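Local structure of agmatinase (Burkholderia thailandensis, 4DZ4) at residues Y143-A148 / P240-F245; L159-F162 / C166-W169; S197-I202 / D207-I212. The protein probably hydrolyses agmatine to putrescine and urea, as a member of the arginase family that binds two manganese ions per subunit. All coordinates share one frame; numbering follows the deposited sequence.

Contact 1: Y143-A148 / P240-F245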
ATOM      1  N   TYR B 143       5.571  27.070  17.243  1.00 10.69           N
ATOM      2  CA  TYR B 143       6.303  27.915  18.178  1.00 11.04           C
ATOM      3  C   TYR B 143       6.862  29.177  17.486  1.00 11.12           C
ATOM      4  O   TYR B 143       6.518  30.286  17.878  1.00 11.65           O
ATOM      5  CB  TYR B 143       7.375  27.075  18.907  1.00 11.66           C
ATOM      6  CG  TYR B 143       8.274  27.841  19.827  1.00 12.78           C
ATOM      7  CD1 TYR B 143       7.757  28.754  20.776  1.00 13.30           C
ATOM      8  CD2 TYR B 143       9.661  27.629  19.798  1.00 13.65           C
ATOM      9  CE1 TYR B 143       8.605  29.456  21.624  1.00 14.24           C
ATOM     10  CE2 TYR B 143      10.519  28.349  20.630  1.00 14.55           C
ATOM     11  CZ  TYR B 143       9.970  29.239  21.562  1.00 15.12           C
ATOM     12  OH  TYR B 143      10.821  29.912  22.396  1.00 16.06           O
ATOM     13  N   PRO B 144       7.688  29.032  16.424  1.00 10.57           N
ATOM     14  CA  PRO B 144       8.103  30.295  15.797  1.00 11.00           C
ATOM     15  C   PRO B 144       6.949  31.083  15.168  1.00 10.98           C
ATOM     16  O   PRO B 144       6.992  32.322  15.116  1.00 11.40           O
ATOM     17  CB  PRO B 144       9.107  29.854  14.701  1.00 10.78           C
ATOM     18  CG  PRO B 144       8.959  28.344  14.611  1.00 10.28           C
ATOM     19  CD  PRO B 144       8.527  27.905  15.987  1.00 10.42           C
ATOM     20  N   LEU B 145       5.886  30.387  14.748  1.00 10.71           N
ATOM     21  CA  LEU B 145       4.717  31.093  14.226  1.00 11.10           C
ATOM     22  C   LEU B 145       4.085  31.935  15.327  1.00 11.69           C
ATOM     23  O   LEU B 145       3.719  33.092  15.081  1.00 12.01           O
ATOM     24  CB  LEU B 145       3.690  30.111  13.632  1.00 10.78           C
ATOM     25  CG  LEU B 145       4.114  29.408  12.320  1.00 10.57           C
ATOM     26  CD1 LEU B 145       3.033  28.417  11.887  1.00 10.16           C
ATOM     27  CD2 LEU B 145       4.404  30.404  11.182  1.00 11.60           C
ATOM     28  N   LEU B 146       3.984  31.382  16.533  1.00 11.55           N
ATOM     29  CA  LEU B 146       3.450  32.132  17.667  1.00 12.47           C
ATOM     30  C   LEU B 146       4.339  33.329  18.035  1.00 13.01           C
ATOM     31  O   LEU B 146       3.848  34.385  18.407  1.00 13.43           O
ATOM     32  CB  LEU B 146       3.260  31.225  18.885  1.00 12.24           C
ATOM     33  CG  LEU B 146       2.077  30.259  18.801  1.00 11.93           C
ATOM     34  CD1 LEU B 146       2.206  29.259  19.939  1.00 12.31           C
ATOM     35  CD2 LEU B 146       0.715  30.986  18.835  1.00 12.42           C
ATOM     36  N   ILE B 147       5.652  33.151  17.956  1.00 13.01           N
ATOM     37  CA  ILE B 147       6.580  34.267  18.220  1.00 13.41           C
ATOM     38  C   ILE B 147       6.231  35.444  17.316  1.00 13.94           C
ATOM     39  O   ILE B 147       6.070  36.576  17.787  1.00 14.37           O
ATOM     40  CB  ILE B 147       8.061  33.842  18.032  1.00 13.33           C
ATOM     41  CG1 ILE B 147       8.456  32.877  19.160  1.00 13.53           C
ATOM     42  CG2 ILE B 147       8.999  35.055  17.980  1.00 14.02           C
ATOM     43  CD1 ILE B 147       9.773  32.166  18.930  1.00 13.57           C
ATOM     44  N   ALA B 148       6.092  35.169  16.016  1.00 13.46           N
ATOM     45  CA  ALA B 148       5.847  36.220  15.042  1.00 14.38           C
ATOM     46  C   ALA B 148       4.446  36.811  15.249  1.00 14.73           C
ATOM     47  O   ALA B 148       4.256  38.031  15.154  1.00 15.78           O
ATOM     48  CB  ALA B 148       5.996  35.651  13.633  1.00 13.77           C
ATOM     49  N   PRO B 240      -7.482  37.553  21.425  1.00 19.30           N
ATOM     50  CA  PRO B 240      -6.875  37.128  20.166  1.00 17.87           C
ATOM     51  C   PRO B 240      -6.464  35.681  20.292  1.00 16.65           C
ATOM     52  O   PRO B 240      -5.759  35.325  21.245  1.00 16.34           O
ATOM     53  CB  PRO B 240      -5.625  38.006  20.043  1.00 18.83           C
ATOM     54  CG  PRO B 240      -5.461  38.697  21.371  1.00 20.01           C
ATOM     55  CD  PRO B 240      -6.814  38.732  22.016  1.00 20.05           C
ATOM     56  N   ALA B 241      -6.914  34.861  19.358  1.00 15.15           N
ATOM     57  CA  ALA B 241      -6.732  33.411  19.480  1.00 14.30           C
ATOM     58  C   ALA B 241      -6.061  32.851  18.246  1.00 13.52           C
ATOM     59  O   ALA B 241      -6.411  33.223  17.140  1.00 13.65           O
ATOM     60  CB  ALA B 241      -8.072  32.742  19.673  1.00 14.34           C
ATOM     61  N   TYR B 242      -5.136  31.925  18.460  1.00 13.05           N
ATOM     62  CA  TYR B 242      -4.469  31.214  17.366  1.00 12.41           C
ATOM     63  C   TYR B 242      -4.924  29.758  17.463  1.00 11.74           C
ATOM     64  O   TYR B 242      -4.875  29.176  18.538  1.00 11.79           O
ATOM     65  CB  TYR B 242      -2.954  31.306  17.544  1.00 12.45           C
ATOM     66  CG  TYR B 242      -2.141  30.706  16.396  1.00 12.14           C
ATOM     67  CD1 TYR B 242      -1.892  29.324  16.330  1.00 11.75           C
ATOM     68  CD2 TYR B 242      -1.648  31.516  15.379  1.00 12.54           C
ATOM     69  CE1 TYR B 242      -1.150  28.783  15.287  1.00 11.56           C
ATOM     70  CE2 TYR B 242      -0.891  30.991  14.335  1.00 12.35           C
ATOM     71  CZ  TYR B 242      -0.652  29.623  14.292  1.00 11.73           C
ATOM     72  OH  TYR B 242       0.093  29.075  13.268  1.00 11.47           O
ATOM     73  N   LEU B 243      -5.359  29.175  16.348  1.00 11.35           N
ATOM     74  CA  LEU B 243      -5.875  27.801  16.378  1.00 11.14           C
ATOM     75  C   LEU B 243      -4.851  26.902  15.717  1.00 10.72           C
ATOM     76  O   LEU B 243      -4.477  27.144  14.566  1.00 11.10           O
ATOM     77  CB  LEU B 243      -7.200  27.738  15.617  1.00 11.22           C
ATOM     78  CG  LEU B 243      -7.991  26.423  15.678  1.00 11.06           C
ATOM     79  CD1 LEU B 243      -9.493  26.667  15.606  1.00 11.43           C
ATOM     80  CD2 LEU B 243      -7.543  25.482  14.549  1.00 10.52           C
ATOM     81  N   THR B 244      -4.408  25.867  16.423  1.00 10.80           N
ATOM     82  CA  THR B 244      -3.401  24.953  15.876  1.00 10.60           C
ATOM     83  C   THR B 244      -4.010  23.562  15.869  1.00 10.59           C
ATOM     84  O   THR B 244      -4.445  23.066  16.909  1.00 11.06           O
ATOM     85  CB  THR B 244      -2.045  25.048  16.633  1.00 10.82           C
ATOM     86  OG1 THR B 244      -1.116  24.099  16.094  1.00 11.00           O
ATOM     87  CG2 THR B 244      -2.200  24.806  18.156  1.00 11.19           C
ATOM     88  N   PHE B 245      -4.105  22.977  14.689  1.00 10.09           N
ATOM     89  CA  PHE B 245      -4.760  21.680  14.543  1.00 10.20           C
ATOM     90  C   PHE B 245      -3.757  20.609  14.145  1.00  9.97           C
ATOM     91  O   PHE B 245      -3.318  20.570  12.989  1.00  9.89           O
ATOM     92  CB  PHE B 245      -5.897  21.751  13.514  1.00 10.73           C
ATOM     93  CG  PHE B 245      -6.887  20.626  13.642  1.00 11.06           C
ATOM     94  CD1 PHE B 245      -6.522  19.330  13.291  1.00 11.30           C
ATOM     95  CD2 PHE B 245      -8.188  20.862  14.145  1.00 11.60           C
ATOM     96  CE1 PHE B 245      -7.408  18.257  13.433  1.00 11.11           C
ATOM     97  CE2 PHE B 245      -9.094  19.808  14.254  1.00 11.95           C
ATOM     98  CZ  PHE B 245      -8.707  18.499  13.902  1.00 11.93           C
TER
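Helix 142-153 packs on the parallel sheet of the arginase fold, and here L145 and L146 of the helix meet Y242 of strand 240-246. The contact is small, buried and carried by these three side chains. L146 sends CD2 over one face of the Y242 ring in a CH-pi contact. CD2 is 4.2 Å from the ring centroid and 27° off the ring normal. It sits toward the root of the ring, with CD2 3.8 Å from Y242 CG. L145 meets the far end of the same side chain: its CD1 comes within 3.3 Å of Y242 OH. The tyrosine reaches the helix because CG stands anti to the backbone N (chi1 -175°), which sends the ring out from the strand. Its hydroxyl is held by a hydrogen bond to D287 OD2, so the polar end is satisfied although leucine packs against it. The other oxygen of D287 bonds T244 OG1, which also bonds NE2 of the manganese ligand H139. Y242 therefore belongs to an outer layer around the metal site. Helices packed on a central parallel sheet are typical of the three-layer alpha/beta/alpha arginase fold.

Contact 2: L159-F162 / C166-W169. With MN (manganese (II) ion), chain P.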
ATOM      1  N   LEU B 159      -4.483  30.130  22.982  1.00 14.14           N
ATOM      2  CA  LEU B 159      -4.246  29.020  22.058  1.00 13.20           C
ATOM      3  C   LEU B 159      -5.438  28.070  22.063  1.00 12.76           C
ATOM      4  O   LEU B 159      -5.937  27.673  23.133  1.00 13.08           O
ATOM      5  CB  LEU B 159      -2.974  28.259  22.417  1.00 12.93           C
ATOM      6  CG  LEU B 159      -2.487  27.256  21.358  1.00 13.26           C
ATOM      7  CD1 LEU B 159      -1.920  27.987  20.139  1.00 13.25           C
ATOM      8  CD2 LEU B 159      -1.431  26.337  21.974  1.00 12.90           C
ATOM      9  N   ILE B 160      -5.901  27.734  20.871  1.00 11.88           N
ATOM     10  CA  ILE B 160      -6.924  26.683  20.718  1.00 11.82           C
ATOM     11  C   ILE B 160      -6.204  25.547  19.994  1.00 11.02           C
ATOM     12  O   ILE B 160      -5.853  25.662  18.834  1.00 10.91           O
ATOM     13  CB  ILE B 160      -8.154  27.147  19.911  1.00 12.27           C
ATOM     14  CG1 ILE B 160      -8.837  28.352  20.588  1.00 13.18           C
ATOM     15  CG2 ILE B 160      -9.127  25.961  19.772  1.00 12.38           C
ATOM     16  CD1 ILE B 160      -9.946  28.967  19.741  1.00 13.48           C
ATOM     17  N   HIS B 161      -6.007  24.442  20.696  1.00 10.86           N
ATOM     18  CA  HIS B 161      -5.038  23.409  20.271  1.00 10.48           C
ATOM     19  C   HIS B 161      -5.707  22.056  20.185  1.00 10.60           C
ATOM     20  O   HIS B 161      -6.166  21.537  21.199  1.00 11.01           O
ATOM     21  CB  HIS B 161      -3.908  23.458  21.293  1.00 10.74           C
ATOM     22  CG  HIS B 161      -2.861  22.373  21.163  1.00 10.49           C
ATOM     23  ND1 HIS B 161      -2.043  22.057  22.203  1.00 10.92           N
ATOM     24  CD2 HIS B 161      -2.471  21.576  20.101  1.00 10.31           C
ATOM     25  CE1 HIS B 161      -1.190  21.085  21.827  1.00 10.44           C
ATOM     26  NE2 HIS B 161      -1.442  20.785  20.551  1.00 10.33           N
ATOM     27  N   PHE B 162      -5.845  21.532  18.966  1.00  9.99           N
ATOM     28  CA  PHE B 162      -6.461  20.217  18.758  1.00 10.06           C
ATOM     29  C   PHE B 162      -5.315  19.211  18.597  1.00  9.84           C
ATOM     30  O   PHE B 162      -4.458  19.403  17.725  1.00  9.61           O
ATOM     31  CB  PHE B 162      -7.312  20.217  17.489  1.00 10.10           C
ATOM     32  CG  PHE B 162      -8.558  21.045  17.579  1.00 10.87           C
ATOM     33  CD1 PHE B 162      -9.798  20.449  17.840  1.00 11.30           C
ATOM     34  CD2 PHE B 162      -8.506  22.424  17.363  1.00 10.93           C
ATOM     35  CE1 PHE B 162     -10.971  21.205  17.926  1.00 12.19           C
ATOM     36  CE2 PHE B 162      -9.683  23.191  17.413  1.00 11.47           C
ATOM     37  CZ  PHE B 162     -10.907  22.586  17.690  1.00 11.92           C
ATOM     38  N   CYS B 166      -0.278  17.170  24.390  1.00 10.23           N
ATOM     39  CA  CYS B 166      -0.250  18.529  24.949  1.00 10.90           C
ATOM     40  C   CYS B 166       0.935  19.354  24.461  1.00 11.27           C
ATOM     41  O   CYS B 166       0.876  20.603  24.441  1.00 11.46           O
ATOM     42  CB  CYS B 166      -0.238  18.460  26.472  1.00 11.69           C
ATOM     43  SG  CYS B 166       1.218  17.644  27.164  1.00 12.38           S
ATOM     44  N   ASP B 167       2.006  18.664  24.060  1.00 11.00           N
ATOM     45  CA  ASP B 167       3.250  19.314  23.609  1.00 11.56           C
ATOM     46  C   ASP B 167       3.799  20.329  24.614  1.00 12.13           C
ATOM     47  O   ASP B 167       4.478  21.300  24.240  1.00 12.62           O
ATOM     48  CB  ASP B 167       3.061  19.903  22.203  1.00 11.66           C
ATOM     49  CG  ASP B 167       2.655  18.819  21.180  1.00 11.47           C
ATOM     50  OD1 ASP B 167       2.965  17.624  21.443  1.00 11.50           O
ATOM     51  OD2 ASP B 167       2.044  19.150  20.146  1.00 12.14           O
ATOM     52  N   THR B 168       3.514  20.091  25.894  1.00 12.20           N
ATOM     53  CA  THR B 168       3.992  20.934  26.982  1.00 12.89           C
ATOM     54  C   THR B 168       4.894  20.172  27.975  1.00 13.50           C
ATOM     55  O   THR B 168       5.106  20.624  29.089  1.00 14.37           O
ATOM     56  CB  THR B 168       2.795  21.574  27.750  1.00 13.06           C
ATOM     57  OG1 THR B 168       1.876  20.533  28.139  1.00 13.05           O
ATOM     58  CG2 THR B 168       2.067  22.591  26.889  1.00 13.15           C
ATOM     59  N   TRP B 169       5.451  19.022  27.561  1.00 13.63           N
ATOM     60  CA  TRP B 169       6.421  18.298  28.379  1.00 14.22           C
ATOM     61  C   TRP B 169       7.642  19.165  28.586  1.00 14.47           C
ATOM     62  O   TRP B 169       8.068  19.859  27.655  1.00 14.76           O
ATOM     63  CB  TRP B 169       6.780  16.962  27.724  1.00 14.30           C
ATOM     64  CG  TRP B 169       5.605  16.008  27.778  1.00 14.01           C
ATOM     65  CD1 TRP B 169       5.126  15.299  28.894  1.00 14.73           C
ATOM     66  CD2 TRP B 169       4.683  15.681  26.698  1.00 13.47           C
ATOM     67  NE1 TRP B 169       4.012  14.563  28.556  1.00 14.26           N
ATOM     68  CE2 TRP B 169       3.692  14.744  27.263  1.00 13.72           C
ATOM     69  CE3 TRP B 169       4.593  16.032  25.358  1.00 12.91           C
ATOM     70  CZ2 TRP B 169       2.646  14.219  26.495  1.00 13.10           C
ATOM     71  CZ3 TRP B 169       3.545  15.488  24.581  1.00 12.83           C
ATOM     72  CH2 TRP B 169       2.604  14.596  25.141  1.00 12.93           C
TER
HETATM   73 MN    MN P 401       1.360  18.203  18.514  0.78 14.69          MN
HETATM   74  O   HOH W   1       1.716  16.358  19.022  1.00 13.72           O
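H161 near the end of strand 158-162 turns its ring toward the loop residues C166 and D167. With chi1 at 173° CG stands opposite the backbone N, and the ring edge faces the loop. T244 CG2, from the neighbouring strand, packs beside CB, CG and CD2. ND1 hydrogen-bonds NE2 of Q199. CE1 comes next and meets the backbone oxygen of C166, with CE1 3.4 Å from C166 O. That oxygen lies at the ring edge, near the ring plane, and takes a weak hydrogen bond from the same Q199 NE2. NE2 of H161, the last atom, hydrogen-bonds OD2 of D163. It is also 3.9 Å from D167 OD2, too long to count as a bond.

D167 comes in at about a right angle to H161, and the carboxylate is turned 37° from the ring plane. It is the last residue of the Asp-Ala-His-x-Asp signature of the arginase family. It binds manganese through one oxygen, with OD2 2.0 Å from the metal. Water 1 is a ligand of the same ion, 1.9 Å from the manganese. This water donates to D167 OD1 at 3.0 Å. H139, D163 and D246 also bind this ion. Behind D167 the loop is tied locally: T168 N donates to C166 SG at 3.6 Å and 165°, and the sulfur lies over one face of the W169 ring.

An amide N-H of Q199 facing ND1 suggests that the imidazole proton sits on NE2. This would leave NE2 as donor to the metal-binding carboxylate of D163. The roles divide clearly. D167 is first shell and grips both the metal and a metal-bound water, while H161 is second shell and orients D163.

Contact 3: S197-I202 / D207-I212. With EDO (1,2-ethanediol), chain R.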
ATOM      1  N   SER B 197      -6.495  29.358  27.395  1.00 14.90           N
ATOM      2  CA  SER B 197      -6.134  28.460  26.297  1.00 13.45           C
ATOM      3  C   SER B 197      -6.758  27.106  26.547  1.00 13.19           C
ATOM      4  O   SER B 197      -7.120  26.780  27.668  1.00 12.92           O
ATOM      5  CB  SER B 197      -4.609  28.300  26.216  1.00 13.06           C
ATOM      6  OG  SER B 197      -4.024  29.518  25.754  1.00 13.13           O
ATOM      7  N   VAL B 198      -6.858  26.310  25.499  1.00 12.61           N
ATOM      8  CA  VAL B 198      -7.580  25.040  25.620  1.00 12.87           C
ATOM      9  C   VAL B 198      -7.009  24.006  24.667  1.00 12.39           C
ATOM     10  O   VAL B 198      -6.671  24.315  23.502  1.00 12.10           O
ATOM     11  CB  VAL B 198      -9.111  25.243  25.407  1.00 13.49           C
ATOM     12  CG1 VAL B 198      -9.413  25.840  24.022  1.00 13.36           C
ATOM     13  CG2 VAL B 198      -9.874  23.932  25.642  1.00 13.41           C
ATOM     14  N   GLN B 199      -6.926  22.770  25.161  1.00 12.06           N
ATOM     15  CA  GLN B 199      -6.384  21.661  24.388  1.00 12.10           C
ATOM     16  C   GLN B 199      -7.493  20.620  24.258  1.00 11.91           C
ATOM     17  O   GLN B 199      -8.102  20.248  25.250  1.00 13.15           O
ATOM     18  CB  GLN B 199      -5.145  21.116  25.086  1.00 11.94           C
ATOM     19  CG  GLN B 199      -4.018  22.159  25.134  1.00 12.18           C
ATOM     20  CD  GLN B 199      -2.767  21.681  25.845  1.00 12.89           C
ATOM     21  OE1 GLN B 199      -2.817  21.173  26.973  1.00 13.83           O
ATOM     22  NE2 GLN B 199      -1.617  21.814  25.166  1.00 12.95           N
ATOM     23  N   VAL B 200      -7.747  20.187  23.032  1.00 11.37           N
ATOM     24  CA  VAL B 200      -8.950  19.408  22.694  1.00 11.52           C
ATOM     25  C   VAL B 200      -8.549  18.087  22.013  1.00 10.84           C
ATOM     26  O   VAL B 200      -7.816  18.090  21.014  1.00 10.76           O
ATOM     27  CB  VAL B 200      -9.862  20.184  21.722  1.00 11.84           C
ATOM     28  CG1 VAL B 200     -11.138  19.381  21.451  1.00 12.50           C
ATOM     29  CG2 VAL B 200     -10.241  21.561  22.298  1.00 12.51           C
ATOM     30  N   GLY B 201      -9.040  16.970  22.550  1.00 10.92           N
ATOM     31  CA  GLY B 201      -8.752  15.639  22.003  1.00 10.67           C
ATOM     32  C   GLY B 201      -7.563  14.949  22.680  1.00 10.68           C
ATOM     33  O   GLY B 201      -7.169  13.834  22.296  1.00 10.13           O
ATOM     34  N   ILE B 202      -7.006  15.608  23.695  1.00 10.39           N
ATOM     35  CA  ILE B 202      -5.860  15.085  24.469  1.00 10.36           C
ATOM     36  C   ILE B 202      -6.092  13.657  24.947  1.00 10.81           C
ATOM     37  O   ILE B 202      -7.160  13.316  25.443  1.00 11.15           O
ATOM     38  CB  ILE B 202      -5.500  15.994  25.669  1.00 10.97           C
ATOM     39  CG1 ILE B 202      -5.107  17.410  25.185  1.00 10.48           C
ATOM     40  CG2 ILE B 202      -4.392  15.329  26.519  1.00 10.88           C
ATOM     41  CD1 ILE B 202      -3.807  17.465  24.353  1.00 10.42           C
ATOM     42  N   ASP B 207       2.695  15.111  33.580  1.00 16.47           N
ATOM     43  CA  ASP B 207       2.657  15.409  35.019  1.00 17.68           C
ATOM     44  C   ASP B 207       2.302  16.889  35.280  1.00 17.65           C
ATOM     45  O   ASP B 207       1.871  17.255  36.380  1.00 18.06           O
ATOM     46  CB  ASP B 207       4.002  15.085  35.688  1.00 20.11           C
ATOM     47  CG  ASP B 207       4.243  13.586  35.859  1.00 22.34           C
ATOM     48  OD1 ASP B 207       3.264  12.791  35.932  1.00 22.77           O
ATOM     49  OD2 ASP B 207       5.433  13.209  35.948  1.00 23.57           O
ATOM     50  N   ASP B 208       2.506  17.739  34.289  1.00 17.03           N
ATOM     51  CA  ASP B 208       2.265  19.171  34.486  1.00 17.42           C
ATOM     52  C   ASP B 208       1.771  19.813  33.183  1.00 16.30           C
ATOM     53  O   ASP B 208       2.564  20.149  32.310  1.00 15.95           O
ATOM     54  CB  ASP B 208       3.539  19.838  35.030  1.00 18.36           C
ATOM     55  CG  ASP B 208       3.343  21.291  35.395  1.00 19.66           C
ATOM     56  OD1 ASP B 208       2.238  21.829  35.219  1.00 18.81           O
ATOM     57  OD2 ASP B 208       4.327  21.898  35.862  1.00 21.55           O
ATOM     58  N   TYR B 209       0.460  19.983  33.072  1.00 15.71           N
ATOM     59  CA  TYR B 209      -0.162  20.540  31.873  1.00 15.26           C
ATOM     60  C   TYR B 209      -0.113  22.074  31.902  1.00 15.51           C
ATOM     61  O   TYR B 209      -0.716  22.737  31.029  1.00 15.66           O
ATOM     62  CB  TYR B 209      -1.627  20.068  31.737  1.00 15.29           C
ATOM     63  CG  TYR B 209      -1.802  18.610  31.341  1.00 15.23           C
ATOM     64  CD1 TYR B 209      -1.625  18.192  30.013  1.00 14.83           C
ATOM     65  CD2 TYR B 209      -2.156  17.651  32.295  1.00 15.76           C
ATOM     66  CE1 TYR B 209      -1.802  16.850  29.650  1.00 14.83           C
ATOM     67  CE2 TYR B 209      -2.340  16.322  31.949  1.00 15.79           C
ATOM     68  CZ  TYR B 209      -2.156  15.918  30.629  1.00 15.39           C
ATOM     69  OH  TYR B 209      -2.344  14.570  30.328  1.00 15.11           O
ATOM     70  N   LEU B 210       0.574  22.615  32.910  1.00 16.29           N
ATOM     71  CA  LEU B 210       0.876  24.071  32.998  1.00 16.95           C
ATOM     72  C   LEU B 210      -0.374  24.960  33.165  1.00 17.52           C
ATOM     73  O   LEU B 210      -0.363  26.150  32.842  1.00 17.54           O
ATOM     74  CB  LEU B 210       1.704  24.534  31.784  1.00 16.19           C
ATOM     75  CG  LEU B 210       3.012  23.792  31.447  1.00 16.23           C
ATOM     76  CD1 LEU B 210       3.595  24.321  30.135  1.00 16.20           C
ATOM     77  CD2 LEU B 210       4.019  23.855  32.587  1.00 16.86           C
ATOM     78  N   GLY B 211      -1.455  24.376  33.669  1.00 17.85           N
ATOM     79  CA  GLY B 211      -2.685  25.133  33.915  1.00 18.47           C
ATOM     80  C   GLY B 211      -3.534  25.377  32.669  1.00 17.75           C
ATOM     81  O   GLY B 211      -4.506  26.119  32.735  1.00 17.66           O
ATOM     82  N   ILE B 212      -3.150  24.810  31.524  1.00 16.67           N
ATOM     83  CA  ILE B 212      -3.951  24.920  30.293  1.00 15.60           C
ATOM     84  C   ILE B 212      -5.226  24.069  30.472  1.00 15.05           C
ATOM     85  O   ILE B 212      -5.150  22.968  31.018  1.00 15.65           O
ATOM     86  CB  ILE B 212      -3.169  24.468  29.029  1.00 15.13           C
ATOM     87  CG1 ILE B 212      -1.866  25.291  28.876  1.00 15.00           C
ATOM     88  CG2 ILE B 212      -4.034  24.643  27.778  1.00 14.98           C
ATOM     89  CD1 ILE B 212      -0.938  24.853  27.752  1.00 14.63           C
TER
HETATM   90  C1  EDO R 403       5.202  12.414  32.549  1.00 26.14           C
HETATM   91  O1  EDO R 403       4.920  13.791  32.162  1.00 23.94           O
HETATM   92  C2  EDO R 403       5.416  11.460  31.363  1.00 25.14           C
HETATM   93  O2  EDO R 403       4.177  10.892  30.878  1.00 25.02           O
HETATM   94  O   HOH W   2      -0.673  21.279  28.574  1.00 10.87           O
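The loop between strands 198-202 and 213-216 folds back on the first of them, and I212 lies against S197 and Q199, one strand in from the edge of the sheet. The methyl CG2 of I212 does most of the touching. It stands 3.6 Å from CG of Q199. It is also 4.0 Å from CB of S197. I212 CD1 passes beside the amide, 4.0 Å from Q199 NE2. The two side chains cross at about a right angle. Q199 has CG beside the backbone N (chi1 -64°) and then runs extended, which carries its amide out over the loop.

Both ends of that amide are engaged. With NE2 committed to H161, OE1 accepts from water 2 at 2.7 Å. The same water donates to the backbone oxygen of Y209, 2.9 Å from Y209 O, and so bridges strand and loop. It lies in the plane of the Y209 ring, at its edge. Farther along, CG2 of I202 packs obliquely on that ring, 4.3 Å from Y209 CE1. The phenol hydroxyl is anchored by T204 O.

The loop keeps its own shape. A type I' turn from Y209 to I212 is closed by I212 N to Y209 O. Before it, D208 OD1 accepts from L210 N at 3.0 Å in an Asx turn, with the donor above the carboxylate plane. Y209 also packs on Y86 of the second subunit. This is a helix-free connection between two adjacent parallel strands, at the edge of the arginase-fold sheet and beside a subunit interface.

From the N terminus, helix 142-153 comes first and opens contact 1. The chain then enters strand 158-162, and contact 2 closes a very short loop just after it. After helix 182-188 the chain reaches strand 198-202, and contact 3 closes a second short loop before strand 213-216. Contacts 2 and 3 follow in series. Both fall within the long excursion that contact 1 closes when strand 240-246 arrives. That strand inserts beside 158-162, so this side of the sheet runs 240-246, 158-162, 198-202, 213-216. Backbone bonds T244 N to I160 O and H161 O to V200 N join the three contacts across it.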